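Local coordinates for trans-4-hydroxy-L-proline dehydratase (Clostridioides difficile 70-100-2010, PDB 6VXC), which uses a glycyl radical to dehydrate trans-4-hydroxy-L-proline to (S)-1-pyrroline-5-carboxylate in the anaerobic breakdown of hydroxyproline, at residues Glu165-Met173 against Val466-Ile476; Asn566-Ile575 against Gly656-Pro664. One frame throughout, in Å; residues are numbered along the deposited sequence.

Contact 1 (Glu165-Met173 against Val466-Ile476); sequences EAGMFTEFM and VLTGYMNIPKI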
ATOM      1  N   GLU A 165      -2.926 -14.643  16.741  1.00 16.82           N
ATOM      2  CA  GLU A 165      -2.807 -13.982  18.036  1.00 15.73           C
ATOM      3  C   GLU A 165      -1.364 -13.903  18.507  1.00 16.06           C
ATOM      4  O   GLU A 165      -1.011 -12.973  19.235  1.00 17.74           O
ATOM      5  CB  GLU A 165      -3.662 -14.710  19.069  1.00 18.90           C
ATOM      6  CG  GLU A 165      -5.105 -14.343  18.978  1.00 22.76           C
ATOM      7  CD  GLU A 165      -5.972 -15.268  19.793  1.00 36.13           C
ATOM      8  OE1 GLU A 165      -5.409 -16.059  20.590  1.00 39.85           O
ATOM      9  OE2 GLU A 165      -7.209 -15.214  19.624  1.00 38.65           O
ATOM     10  N   ALA A 166      -0.527 -14.860  18.117  1.00 12.86           N
ATOM     11  CA  ALA A 166       0.879 -14.886  18.513  1.00 13.63           C
ATOM     12  C   ALA A 166       1.783 -13.997  17.660  1.00 12.71           C
ATOM     13  O   ALA A 166       2.972 -13.886  17.961  1.00 14.67           O
ATOM     14  CB  ALA A 166       1.407 -16.318  18.446  1.00 10.82           C
ATOM     15  N   GLY A 167       1.270 -13.386  16.605  1.00 12.79           N
ATOM     16  CA  GLY A 167       2.101 -12.565  15.752  1.00 12.78           C
ATOM     17  C   GLY A 167       2.903 -13.324  14.718  1.00 13.36           C
ATOM     18  O   GLY A 167       3.900 -12.789  14.232  1.00 13.98           O
ATOM     19  N   MET A 168       2.489 -14.549  14.350  1.00 12.14           N
ATOM     20  CA  MET A 168       3.142 -15.258  13.255  1.00 11.98           C
ATOM     21  C   MET A 168       2.845 -14.602  11.908  1.00 11.97           C
ATOM     22  O   MET A 168       3.639 -14.712  10.971  1.00 12.67           O
ATOM     23  CB  MET A 168       2.693 -16.729  13.206  1.00 12.91           C
ATOM     24  CG  MET A 168       2.994 -17.556  14.450  1.00 13.06           C
ATOM     25  SD  MET A 168       4.726 -17.401  14.997  1.00 14.96           S
ATOM     26  CE  MET A 168       5.660 -17.905  13.539  1.00 11.01           C
ATOM     27  N   PHE A 169       1.679 -13.993  11.767  1.00 12.22           N
ATOM     28  CA  PHE A 169       1.310 -13.359  10.510  1.00 12.81           C
ATOM     29  C   PHE A 169       0.158 -12.410  10.795  1.00 12.36           C
ATOM     30  O   PHE A 169      -0.397 -12.404  11.894  1.00 12.60           O
ATOM     31  CB  PHE A 169       0.970 -14.398   9.433  1.00 10.86           C
ATOM     32  CG  PHE A 169      -0.146 -15.372   9.806  1.00 14.85           C
ATOM     33  CD1 PHE A 169      -1.479 -14.970   9.787  1.00 11.62           C
ATOM     34  CD2 PHE A 169       0.138 -16.694  10.111  1.00 11.57           C
ATOM     35  CE1 PHE A 169      -2.515 -15.879  10.087  1.00 13.11           C
ATOM     36  CE2 PHE A 169      -0.887 -17.612  10.424  1.00 11.53           C
ATOM     37  CZ  PHE A 169      -2.216 -17.198  10.414  1.00 11.94           C
ATOM     38  N   THR A 170      -0.183 -11.587   9.806  1.00 11.91           N
ATOM     39  CA  THR A 170      -1.325 -10.688   9.924  1.00 12.15           C
ATOM     40  C   THR A 170      -2.360 -11.066   8.869  1.00 11.00           C
ATOM     41  O   THR A 170      -2.131 -11.943   8.040  1.00 13.69           O
ATOM     42  CB  THR A 170      -0.927  -9.208   9.772  1.00 12.25           C
ATOM     43  OG1 THR A 170      -0.600  -8.947   8.401  1.00 14.20           O
ATOM     44  CG2 THR A 170       0.276  -8.830  10.669  1.00 10.75           C
ATOM     45  N   GLU A 171      -3.500 -10.381   8.899  1.00 10.46           N
ATOM     46  CA  GLU A 171      -4.624 -10.661   8.005  1.00 11.74           C
ATOM     47  C   GLU A 171      -5.164  -9.355   7.426  1.00 11.30           C
ATOM     48  O   GLU A 171      -5.795  -8.570   8.136  1.00 13.68           O
ATOM     49  CB  GLU A 171      -5.739 -11.410   8.737  1.00 11.47           C
ATOM     50  CG  GLU A 171      -6.963 -11.592   7.859  1.00 10.59           C
ATOM     51  CD  GLU A 171      -6.612 -12.114   6.487  1.00 12.43           C
ATOM     52  OE1 GLU A 171      -5.905 -13.136   6.411  1.00 15.31           O
ATOM     53  OE2 GLU A 171      -7.032 -11.513   5.487  1.00 14.10           O
ATOM     54  N   PHE A 172      -4.953  -9.150   6.128  1.00 14.45           N
ATOM     55  CA  PHE A 172      -5.270  -7.863   5.520  1.00 11.76           C
ATOM     56  C   PHE A 172      -6.766  -7.606   5.416  1.00 14.06           C
ATOM     57  O   PHE A 172      -7.190  -6.449   5.420  1.00 13.33           O
ATOM     58  CB  PHE A 172      -4.625  -7.772   4.137  1.00 12.14           C
ATOM     59  CG  PHE A 172      -3.387  -6.932   4.109  1.00 11.76           C
ATOM     60  CD1 PHE A 172      -2.456  -7.021   5.140  1.00 12.75           C
ATOM     61  CD2 PHE A 172      -3.175  -6.020   3.093  1.00 11.84           C
ATOM     62  CE1 PHE A 172      -1.320  -6.229   5.144  1.00 12.14           C
ATOM     63  CE2 PHE A 172      -2.031  -5.227   3.086  1.00 14.36           C
ATOM     64  CZ  PHE A 172      -1.106  -5.330   4.128  1.00 13.19           C
ATOM     65  N   MET A 173      -7.596  -8.648   5.355  1.00 14.17           N
ATOM     66  CA  MET A 173      -9.009  -8.420   5.081  1.00 15.04           C
ATOM     67  C   MET A 173      -9.871  -8.385   6.346  1.00 12.99           C
ATOM     68  O   MET A 173     -11.101  -8.431   6.249  1.00 14.77           O
ATOM     69  CB  MET A 173      -9.533  -9.464   4.090  1.00 12.39           C
ATOM     70  CG  MET A 173      -9.551  -8.968   2.647  1.00 12.26           C
ATOM     71  SD  MET A 173      -7.906  -8.411   2.087  1.00 15.60           S
ATOM     72  CE  MET A 173      -7.069  -9.969   1.852  1.00 12.36           C
ATOM     73  N   VAL A 466      -3.725  -9.032  -4.855  1.00 15.49           N
ATOM     74  CA  VAL A 466      -4.199  -8.829  -3.491  1.00 12.86           C
ATOM     75  C   VAL A 466      -3.105  -9.251  -2.510  1.00  9.84           C
ATOM     76  O   VAL A 466      -2.588 -10.369  -2.581  1.00 10.54           O
ATOM     77  CB  VAL A 466      -5.503  -9.610  -3.242  1.00 11.35           C
ATOM     78  CG1 VAL A 466      -5.954  -9.464  -1.792  1.00  8.78           C
ATOM     79  CG2 VAL A 466      -6.617  -9.155  -4.206  1.00 12.95           C
ATOM     80  N   LEU A 467      -2.763  -8.353  -1.594  1.00 12.94           N
ATOM     81  CA  LEU A 467      -1.900  -8.682  -0.467  1.00 12.08           C
ATOM     82  C   LEU A 467      -2.769  -9.275   0.636  1.00 10.80           C
ATOM     83  O   LEU A 467      -3.842  -8.737   0.930  1.00 12.96           O
ATOM     84  CB  LEU A 467      -1.186  -7.431   0.047  1.00 11.62           C
ATOM     85  CG  LEU A 467       0.156  -7.052  -0.600  1.00 12.67           C
ATOM     86  CD1 LEU A 467       0.046  -7.020  -2.103  1.00 13.57           C
ATOM     87  CD2 LEU A 467       0.641  -5.710  -0.084  1.00 14.71           C
ATOM     88  N   THR A 468      -2.334 -10.390   1.237  1.00 10.93           N
ATOM     89  CA  THR A 468      -3.161 -11.033   2.258  1.00 11.65           C
ATOM     90  C   THR A 468      -2.631 -10.878   3.682  1.00 11.58           C
ATOM     91  O   THR A 468      -3.377 -11.165   4.625  1.00 14.74           O
ATOM     92  CB  THR A 468      -3.368 -12.537   1.954  1.00 12.15           C
ATOM     93  OG1 THR A 468      -2.128 -13.240   2.043  1.00  9.92           O
ATOM     94  CG2 THR A 468      -3.986 -12.768   0.562  1.00  9.20           C
ATOM     95  N   GLY A 469      -1.391 -10.445   3.866  1.00  9.31           N
ATOM     96  CA  GLY A 469      -0.835 -10.210   5.183  1.00 10.18           C
ATOM     97  C   GLY A 469       0.656 -10.499   5.217  1.00 11.20           C
ATOM     98  O   GLY A 469       1.198 -11.208   4.377  1.00 11.29           O
ATOM     99  N   TYR A 470       1.323  -9.948   6.240  1.00 11.04           N
ATOM    100  CA  TYR A 470       2.759 -10.139   6.464  1.00  9.55           C
ATOM    101  C   TYR A 470       3.024 -11.479   7.159  1.00 10.66           C
ATOM    102  O   TYR A 470       2.201 -11.970   7.928  1.00 11.84           O
ATOM    103  CB  TYR A 470       3.329  -8.998   7.321  1.00 11.32           C
ATOM    104  CG  TYR A 470       3.070  -7.643   6.721  1.00 13.23           C
ATOM    105  CD1 TYR A 470       3.876  -7.144   5.707  1.00 13.03           C
ATOM    106  CD2 TYR A 470       1.989  -6.889   7.133  1.00 12.34           C
ATOM    107  CE1 TYR A 470       3.608  -5.899   5.129  1.00 12.20           C
ATOM    108  CE2 TYR A 470       1.705  -5.657   6.565  1.00 12.33           C
ATOM    109  CZ  TYR A 470       2.520  -5.160   5.565  1.00 12.31           C
ATOM    110  OH  TYR A 470       2.237  -3.937   5.003  1.00 12.01           O
ATOM    111  N   MET A 471       4.191 -12.059   6.879  1.00 10.90           N
ATOM    112  CA  MET A 471       4.613 -13.337   7.440  1.00 10.61           C
ATOM    113  C   MET A 471       5.894 -13.112   8.234  1.00 13.20           C
ATOM    114  O   MET A 471       6.883 -12.612   7.688  1.00 11.76           O
ATOM    115  CB  MET A 471       4.838 -14.371   6.333  1.00 10.95           C
ATOM    116  CG  MET A 471       5.167 -15.788   6.826  1.00 21.62           C
ATOM    117  SD  MET A 471       3.862 -16.546   7.788  1.00 70.11           S
ATOM    118  CE  MET A 471       2.475 -16.477   6.654  1.00 19.95           C
ATOM    119  N   ASN A 472       5.889 -13.523   9.501  1.00 10.37           N
ATOM    120  CA  ASN A 472       6.967 -13.242  10.451  1.00 12.47           C
ATOM    121  C   ASN A 472       8.037 -14.329  10.291  1.00 14.25           C
ATOM    122  O   ASN A 472       8.095 -15.303  11.035  1.00 12.39           O
ATOM    123  CB  ASN A 472       6.394 -13.188  11.874  1.00 10.69           C
ATOM    124  CG  ASN A 472       7.374 -12.611  12.907  1.00 12.10           C
ATOM    125  OD1 ASN A 472       8.589 -12.540  12.672  1.00 13.71           O
ATOM    126  ND2 ASN A 472       6.843 -12.235  14.079  1.00 11.53           N
ATOM    127  N   ILE A 473       8.888 -14.176   9.267  1.00 13.61           N
ATOM    128  CA  ILE A 473       9.873 -15.222   8.976  1.00 11.69           C
ATOM    129  C   ILE A 473      10.822 -15.437  10.146  1.00 12.31           C
ATOM    130  O   ILE A 473      11.117 -16.594  10.471  1.00 12.14           O
ATOM    131  CB  ILE A 473      10.593 -14.926   7.655  1.00 11.37           C
ATOM    132  CG1 ILE A 473       9.564 -14.773   6.542  1.00 12.45           C
ATOM    133  CG2 ILE A 473      11.561 -16.034   7.323  1.00  8.49           C
ATOM    134  CD1 ILE A 473      10.163 -14.307   5.257  1.00 12.45           C
ATOM    135  N   PRO A 474      11.349 -14.401  10.800  1.00 14.26           N
ATOM    136  CA  PRO A 474      12.224 -14.639  11.962  1.00 12.73           C
ATOM    137  C   PRO A 474      11.548 -15.433  13.075  1.00 10.94           C
ATOM    138  O   PRO A 474      12.192 -16.276  13.705  1.00 12.14           O
ATOM    139  CB  PRO A 474      12.590 -13.213  12.413  1.00 15.65           C
ATOM    140  CG  PRO A 474      12.455 -12.366  11.154  1.00 14.81           C
ATOM    141  CD  PRO A 474      11.267 -12.972  10.440  1.00 11.16           C
ATOM    142  N   LYS A 475      10.272 -15.178  13.351  1.00 12.86           N
ATOM    143  CA  LYS A 475       9.611 -15.949  14.400  1.00 13.36           C
ATOM    144  C   LYS A 475       9.374 -17.398  13.976  1.00 12.75           C
ATOM    145  O   LYS A 475       9.272 -18.272  14.834  1.00 12.59           O
ATOM    146  CB  LYS A 475       8.304 -15.290  14.807  1.00 11.16           C
ATOM    147  CG  LYS A 475       7.725 -15.827  16.127  1.00 14.86           C
ATOM    148  CD  LYS A 475       6.620 -14.918  16.648  1.00  9.54           C
ATOM    149  CE  LYS A 475       5.985 -15.436  17.943  1.00 13.80           C
ATOM    150  NZ  LYS A 475       6.853 -15.177  19.126  1.00 15.90           N
ATOM    151  N   ILE A 476       9.326 -17.679  12.677  1.00 10.94           N
ATOM    152  CA  ILE A 476       9.293 -19.071  12.250  1.00  9.66           C
ATOM    153  C   ILE A 476      10.590 -19.774  12.637  1.00 11.70           C
ATOM    154  O   ILE A 476      10.573 -20.939  13.053  1.00 15.91           O
ATOM    155  CB  ILE A 476       9.001 -19.159  10.743  1.00  9.43           C
ATOM    156  CG1 ILE A 476       7.561 -18.673  10.485  1.00  8.52           C
ATOM    157  CG2 ILE A 476       9.240 -20.585  10.210  1.00  9.44           C
ATOM    158  CD1 ILE A 476       7.179 -18.610   9.015  1.00 14.69           C
TER

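Contact 2 (Asn566-Ile575 against Gly656-Pro664); sequences NTRYIQGVGI and GEYRVDMLP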
ATOM      1  N   ASN A 566      -4.919 -12.389 -12.149  1.00 12.36           N
ATOM      2  CA  ASN A 566      -5.274 -12.560 -10.749  1.00 11.71           C
ATOM      3  C   ASN A 566      -4.111 -13.195 -10.010  1.00 11.01           C
ATOM      4  O   ASN A 566      -3.652 -14.286 -10.361  1.00 15.50           O
ATOM      5  CB  ASN A 566      -6.557 -13.387 -10.597  1.00 10.95           C
ATOM      6  CG  ASN A 566      -7.772 -12.640 -11.102  1.00 12.37           C
ATOM      7  OD1 ASN A 566      -8.387 -11.870 -10.370  1.00 13.34           O
ATOM      8  ND2 ASN A 566      -8.096 -12.828 -12.374  1.00 11.67           N
ATOM      9  N   THR A 567      -3.601 -12.467  -9.034  1.00 14.79           N
ATOM     10  CA  THR A 567      -2.533 -12.936  -8.171  1.00 13.26           C
ATOM     11  C   THR A 567      -2.863 -12.560  -6.735  1.00 10.75           C
ATOM     12  O   THR A 567      -3.625 -11.631  -6.478  1.00 12.46           O
ATOM     13  CB  THR A 567      -1.168 -12.337  -8.577  1.00 13.67           C
ATOM     14  OG1 THR A 567      -1.273 -10.915  -8.574  1.00 15.84           O
ATOM     15  CG2 THR A 567      -0.748 -12.794  -9.966  1.00 16.01           C
ATOM     16  N   ARG A 568      -2.265 -13.297  -5.802  1.00 12.22           N
ATOM     17  CA  ARG A 568      -2.346 -13.037  -4.374  1.00 10.54           C
ATOM     18  C   ARG A 568      -0.948 -13.163  -3.786  1.00 10.76           C
ATOM     19  O   ARG A 568      -0.152 -13.994  -4.232  1.00 10.91           O
ATOM     20  CB  ARG A 568      -3.291 -14.025  -3.662  1.00 11.55           C
ATOM     21  CG  ARG A 568      -4.700 -13.479  -3.445  1.00 16.05           C
ATOM     22  CD  ARG A 568      -5.688 -14.509  -2.908  1.00 12.29           C
ATOM     23  NE  ARG A 568      -6.568 -13.909  -1.912  1.00 12.26           N
ATOM     24  CZ  ARG A 568      -7.503 -13.005  -2.194  1.00 10.99           C
ATOM     25  NH1 ARG A 568      -7.669 -12.585  -3.439  1.00 12.97           N
ATOM     26  NH2 ARG A 568      -8.267 -12.521  -1.233  1.00 10.98           N
ATOM     27  N   TYR A 569      -0.667 -12.354  -2.766  1.00  9.69           N
ATOM     28  CA  TYR A 569       0.660 -12.261  -2.186  1.00 10.14           C
ATOM     29  C   TYR A 569       0.612 -12.495  -0.679  1.00 10.36           C
ATOM     30  O   TYR A 569      -0.359 -12.150  -0.003  1.00 12.41           O
ATOM     31  CB  TYR A 569       1.296 -10.875  -2.481  1.00  9.79           C
ATOM     32  CG  TYR A 569       1.670 -10.681  -3.936  1.00 11.75           C
ATOM     33  CD1 TYR A 569       0.735 -10.253  -4.881  1.00 12.47           C
ATOM     34  CD2 TYR A 569       2.951 -10.982  -4.382  1.00 10.39           C
ATOM     35  CE1 TYR A 569       1.089 -10.092  -6.222  1.00 12.74           C
ATOM     36  CE2 TYR A 569       3.300 -10.826  -5.699  1.00 10.31           C
ATOM     37  CZ  TYR A 569       2.374 -10.387  -6.613  1.00 11.71           C
ATOM     38  OH  TYR A 569       2.746 -10.246  -7.926  1.00 13.91           O
ATOM     39  N   ILE A 570       1.682 -13.084  -0.165  1.00 11.14           N
ATOM     40  CA  ILE A 570       2.019 -13.056   1.256  1.00 10.63           C
ATOM     41  C   ILE A 570       3.339 -12.302   1.383  1.00 10.01           C
ATOM     42  O   ILE A 570       4.291 -12.595   0.659  1.00 13.32           O
ATOM     43  CB  ILE A 570       2.108 -14.473   1.856  1.00  8.82           C
ATOM     44  CG1 ILE A 570       0.773 -15.220   1.701  1.00  8.00           C
ATOM     45  CG2 ILE A 570       2.528 -14.415   3.330  1.00 11.26           C
ATOM     46  CD1 ILE A 570       0.848 -16.653   2.124  1.00  9.49           C
ATOM     47  N   GLN A 571       3.370 -11.292   2.245  1.00 12.09           N
ATOM     48  CA  GLN A 571       4.498 -10.372   2.325  1.00 10.22           C
ATOM     49  C   GLN A 571       5.550 -10.865   3.321  1.00 11.49           C
ATOM     50  O   GLN A 571       5.298 -10.916   4.526  1.00 11.64           O
ATOM     51  CB  GLN A 571       4.001  -8.975   2.692  1.00 11.12           C
ATOM     52  CG  GLN A 571       2.836  -8.400   1.833  1.00 11.26           C
ATOM     53  CD  GLN A 571       1.434  -8.591   2.395  1.00 10.57           C
ATOM     54  OE1 GLN A 571       0.697  -9.475   1.962  1.00 12.93           O
ATOM     55  NE2 GLN A 571       1.073  -7.788   3.379  1.00 11.10           N
ATOM     56  N   GLY A 572       6.746 -11.171   2.825  1.00 11.00           N
ATOM     57  CA  GLY A 572       7.800 -11.689   3.696  1.00 14.22           C
ATOM     58  C   GLY A 572       8.490 -10.568   4.461  1.00 12.94           C
ATOM     59  O   GLY A 572       8.940  -9.585   3.870  1.00 12.55           O
ATOM     60  N   VAL A 573       8.573 -10.712   5.783  1.00 12.82           N
ATOM     61  CA  VAL A 573       9.187  -9.702   6.630  1.00 12.52           C
ATOM     62  C   VAL A 573      10.394 -10.310   7.331  1.00 13.96           C
ATOM     63  O   VAL A 573      10.330 -11.434   7.846  1.00 11.21           O
ATOM     64  CB  VAL A 573       8.202  -9.128   7.670  1.00 10.07           C
ATOM     65  CG1 VAL A 573       8.907  -8.105   8.564  1.00  9.10           C
ATOM     66  CG2 VAL A 573       7.025  -8.486   6.991  1.00 12.02           C
ATOM     67  N   GLY A 574      11.485  -9.548   7.361  1.00 11.71           N
ATOM     68  CA  GLY A 574      12.611  -9.867   8.208  1.00 10.53           C
ATOM     69  C   GLY A 574      13.711 -10.694   7.596  1.00 11.74           C
ATOM     70  O   GLY A 574      14.424 -11.377   8.333  1.00 10.48           O
ATOM     71  N   ILE A 575      13.904 -10.628   6.277  1.00 11.06           N
ATOM     72  CA  ILE A 575      14.907 -11.474   5.639  1.00 10.29           C
ATOM     73  C   ILE A 575      16.308 -11.190   6.205  1.00 10.29           C
ATOM     74  O   ILE A 575      17.115 -12.102   6.357  1.00 12.16           O
ATOM     75  CB  ILE A 575      14.814 -11.327   4.101  1.00 11.29           C
ATOM     76  CG1 ILE A 575      15.752 -12.297   3.372  1.00 10.72           C
ATOM     77  CG2 ILE A 575      15.014  -9.864   3.653  1.00 12.51           C
ATOM     78  CD1 ILE A 575      15.432 -13.780   3.616  1.00 12.79           C
ATOM     79  N   GLY A 656      -6.376 -17.559 -10.047  1.00 16.13           N
ATOM     80  CA  GLY A 656      -5.017 -17.093 -10.156  1.00 13.06           C
ATOM     81  C   GLY A 656      -4.055 -17.967  -9.375  1.00 14.00           C
ATOM     82  O   GLY A 656      -4.309 -19.152  -9.133  1.00 12.22           O
ATOM     83  N   GLU A 657      -2.923 -17.377  -8.981  1.00 13.06           N
ATOM     84  CA  GLU A 657      -1.933 -18.101  -8.194  1.00 10.82           C
ATOM     85  C   GLU A 657      -1.290 -17.171  -7.172  1.00 13.19           C
ATOM     86  O   GLU A 657      -1.340 -15.942  -7.290  1.00 12.56           O
ATOM     87  CB  GLU A 657      -0.846 -18.719  -9.073  1.00 13.57           C
ATOM     88  CG  GLU A 657       0.144 -17.708  -9.586  1.00 16.52           C
ATOM     89  CD  GLU A 657       1.293 -18.316 -10.392  1.00 20.01           C
ATOM     90  OE1 GLU A 657       1.321 -19.557 -10.580  1.00 20.10           O
ATOM     91  OE2 GLU A 657       2.165 -17.535 -10.847  1.00 19.10           O
ATOM     92  N   TYR A 658      -0.669 -17.786  -6.167  1.00 11.42           N
ATOM     93  CA  TYR A 658       0.075 -17.059  -5.154  1.00 11.88           C
ATOM     94  C   TYR A 658       1.470 -16.729  -5.656  1.00 11.29           C
ATOM     95  O   TYR A 658       2.069 -17.480  -6.437  1.00 11.73           O
ATOM     96  CB  TYR A 658       0.174 -17.863  -3.850  1.00 11.70           C
ATOM     97  CG  TYR A 658      -1.007 -17.614  -2.978  1.00 13.22           C
ATOM     98  CD1 TYR A 658      -2.184 -18.334  -3.159  1.00 11.75           C
ATOM     99  CD2 TYR A 658      -0.981 -16.621  -2.013  1.00 11.82           C
ATOM    100  CE1 TYR A 658      -3.274 -18.094  -2.390  1.00 11.98           C
ATOM    101  CE2 TYR A 658      -2.089 -16.367  -1.226  1.00 10.13           C
ATOM    102  CZ  TYR A 658      -3.231 -17.113  -1.428  1.00 12.33           C
ATOM    103  OH  TYR A 658      -4.335 -16.867  -0.667  1.00 15.24           O
ATOM    104  N   ARG A 659       1.960 -15.571  -5.231  1.00 12.61           N
ATOM    105  CA  ARG A 659       3.322 -15.141  -5.493  1.00  9.07           C
ATOM    106  C   ARG A 659       3.850 -14.429  -4.248  1.00 10.94           C
ATOM    107  O   ARG A 659       3.147 -14.267  -3.253  1.00 10.72           O
ATOM    108  CB  ARG A 659       3.393 -14.251  -6.744  1.00  9.81           C
ATOM    109  CG  ARG A 659       2.832 -14.923  -8.028  1.00 12.45           C
ATOM    110  CD  ARG A 659       3.111 -14.108  -9.295  1.00 11.11           C
ATOM    111  NE  ARG A 659       4.540 -14.100  -9.589  1.00 11.71           N
ATOM    112  CZ  ARG A 659       5.209 -15.131 -10.093  1.00 13.25           C
ATOM    113  NH1 ARG A 659       6.517 -15.027 -10.321  1.00 13.15           N
ATOM    114  NH2 ARG A 659       4.569 -16.257 -10.393  1.00 11.18           N
ATOM    115  N   VAL A 660       5.081 -13.949  -4.326  1.00  9.37           N
ATOM    116  CA  VAL A 660       5.823 -13.530  -3.150  1.00  9.93           C
ATOM    117  C   VAL A 660       6.292 -12.091  -3.346  1.00 11.74           C
ATOM    118  O   VAL A 660       6.622 -11.694  -4.466  1.00 12.61           O
ATOM    119  CB  VAL A 660       6.976 -14.540  -2.949  1.00 13.49           C
ATOM    120  CG1 VAL A 660       8.299 -13.909  -2.798  1.00 16.21           C
ATOM    121  CG2 VAL A 660       6.617 -15.584  -1.848  1.00 11.83           C
ATOM    122  N   ASP A 661       6.254 -11.296  -2.269  1.00 13.95           N
ATOM    123  CA  ASP A 661       6.900  -9.984  -2.225  1.00 12.99           C
ATOM    124  C   ASP A 661       7.483  -9.764  -0.825  1.00 13.71           C
ATOM    125  O   ASP A 661       7.245 -10.550   0.097  1.00 15.29           O
ATOM    126  CB  ASP A 661       5.935  -8.843  -2.652  1.00 10.29           C
ATOM    127  CG  ASP A 661       4.667  -8.758  -1.809  1.00 13.62           C
ATOM    128  OD1 ASP A 661       4.672  -9.298  -0.691  1.00 17.19           O
ATOM    129  OD2 ASP A 661       3.656  -8.127  -2.256  1.00 14.25           O
ATOM    130  N   MET A 662       8.265  -8.688  -0.670  1.00 11.93           N
ATOM    131  CA  MET A 662       9.056  -8.459   0.541  1.00 12.83           C
ATOM    132  C   MET A 662       8.955  -6.989   0.942  1.00 12.94           C
ATOM    133  O   MET A 662       9.706  -6.153   0.424  1.00 12.75           O
ATOM    134  CB  MET A 662      10.506  -8.858   0.304  1.00 13.17           C
ATOM    135  CG  MET A 662      10.626 -10.181  -0.439  1.00 16.61           C
ATOM    136  SD  MET A 662      10.478 -11.561   0.696  1.00 23.40           S
ATOM    137  CE  MET A 662      12.078 -11.420   1.476  1.00 14.29           C
ATOM    138  N   LEU A 663       8.052  -6.686   1.870  1.00 10.27           N
ATOM    139  CA  LEU A 663       7.910  -5.342   2.415  1.00 12.55           C
ATOM    140  C   LEU A 663       7.279  -5.439   3.800  1.00 13.01           C
ATOM    141  O   LEU A 663       6.624  -6.435   4.116  1.00 15.13           O
ATOM    142  CB  LEU A 663       7.075  -4.436   1.489  1.00 13.08           C
ATOM    143  CG  LEU A 663       5.621  -4.617   1.009  1.00 14.74           C
ATOM    144  CD1 LEU A 663       5.407  -5.965   0.371  1.00 16.45           C
ATOM    145  CD2 LEU A 663       4.572  -4.324   2.054  1.00 14.34           C
ATOM    146  N   PRO A 664       7.506  -4.440   4.670  1.00 13.77           N
ATOM    147  CA  PRO A 664       7.017  -4.537   6.055  1.00 12.22           C
ATOM    148  C   PRO A 664       5.974  -3.493   6.461  1.00 13.38           C
ATOM    149  O   PRO A 664       5.281  -3.693   7.461  1.00 12.68           O
ATOM    150  CB  PRO A 664       8.301  -4.321   6.859  1.00  9.98           C
ATOM    151  CG  PRO A 664       9.008  -3.221   6.028  1.00  9.06           C
ATOM    152  CD  PRO A 664       8.629  -3.487   4.567  1.00  8.91           C
TER
HETATM  153  O   HOH W   1       4.932 -11.039  -9.532  1.00 12.46           O

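Contact 1 (Glu165-Met173 against Val466-Ile476)
Phe172 points one edge of its ring at the face of Tyr470 in an offset edge-to-face pair, centroids 5.4 Å apart and planes at 68°, where the loop after helix 158-166 runs antiparallel along the outer strand 463-472 of the parallel sheet of this glycyl radical enzyme. The closest carbons are Phe172 CE1 and Tyr470 CE2, at 3.4 Å. The phenyl ring also runs alongside Leu467, CE2 near Leu467 CB, both side chains pointing the same way. Tyr470 OH is hydrogen-bonded to Thr665 OG1.

Two residues before Phe172, a side chain joins the backbone pairing: Thr170 OG1 sits between its own backbone N and carbonyl carbon (chi1 72°), where it accepts from Tyr470 N at 3.1 Å and is also hydrogen-bonded to Glu353 OE1. Thr170 N returns a bond to Tyr470 O.

At the far end Gly167 closes helix 158-166 with a Schellman motif, and Asn472 is the N-cap of helix 473-481. Its OD1 accepts from Lys475 N from above the carbonyl plane. The bent Met168 chain crosses Lys475 at about a right angle, SD 3.5 Å from Lys475 CD, and carries CE to Ile476. One amide thus serves both helix ends: Asn472 ND2 gives a nearly straight 3.0 Å bond to Gly167 O, which lies in the plane of the amide.

Contact 2 (Asn566-Ile575 against Gly656-Pro664)
Arg568 O accepts from Arg659 N at 2.8 Å, and the CA of Tyr658 also comes within 3.2 Å of this oxygen as a CA-H...O contact. The bond belongs to the parallel pairing of strands 566-573 and 657-661, whose axes diverge by 43°. Arg568 N in turn donates to Glu657 O, and farther on Gly572 N reaches Asp661 O at 2.8 Å.

On the face carrying Arg568 and Tyr658, the two side chains lie side by side. Arg568 CB rests over the tyrosine ring, 3.8 Å from its centroid and shifted toward the rim, a CH-pi contact. The guanidinium stands almost upright to the ring, with Tyr658 OH near its edge; a long, weak ion pair links Arg568 NE to Glu532. Ile570 continues this face beside Tyr658.

On the other face Tyr569 and Arg659 point the same way. A chi1 of -70° sets Tyr569 CG beside the backbone N, anti to the carbonyl carbon, and brings CE2 to 3.6 Å from Arg659 CB. The bend at chi3 (68°) turns Arg659 back toward Glu657, where NH2 meets OE2 on the anti side, tilted out of the carboxylate plane, in a bent 2.8 Å salt bridge within one strand. A water donates to Tyr569 OH and accepts from Arg659 NE, joining the strands beyond the backbone. Asp661 OD1 packs against Gln571 CG at 3.2 Å, while Gln571 OE1 accepts from Gly469 N. With NE given to water and NH2 to Glu657, the Arg659 guanidinium is gripped at two of its nitrogens, which would restrict its rotation, and Glu657 probably offsets part of its charge.

In the fold
Contact 2 is one strand pair of a three-stranded parallel sheet, and contact 1 lies along the outer strand on its other edge: the segment 165-173 flanks strand 463-472, which pairs with the central strand 565-573. Tyr569 N lies 2.8 Å from Val466 O and Met471 N 2.8 Å from Gln571 O, both probable hydrogen bonds; the contact centres are 11 Å apart. At the active-site end Tyr470 CE1 packs 3.2 Å from Leu663 O. The Leu663 side chain is about 4 Å from those of Cys454 and Glu456, probably the radical cysteine and the proton acceptor. Both Tyr470 and Leu663 side chains lie about 4 Å from a bound glycerol, probably from the crystallisation liquor, consistent with their lining a pocket.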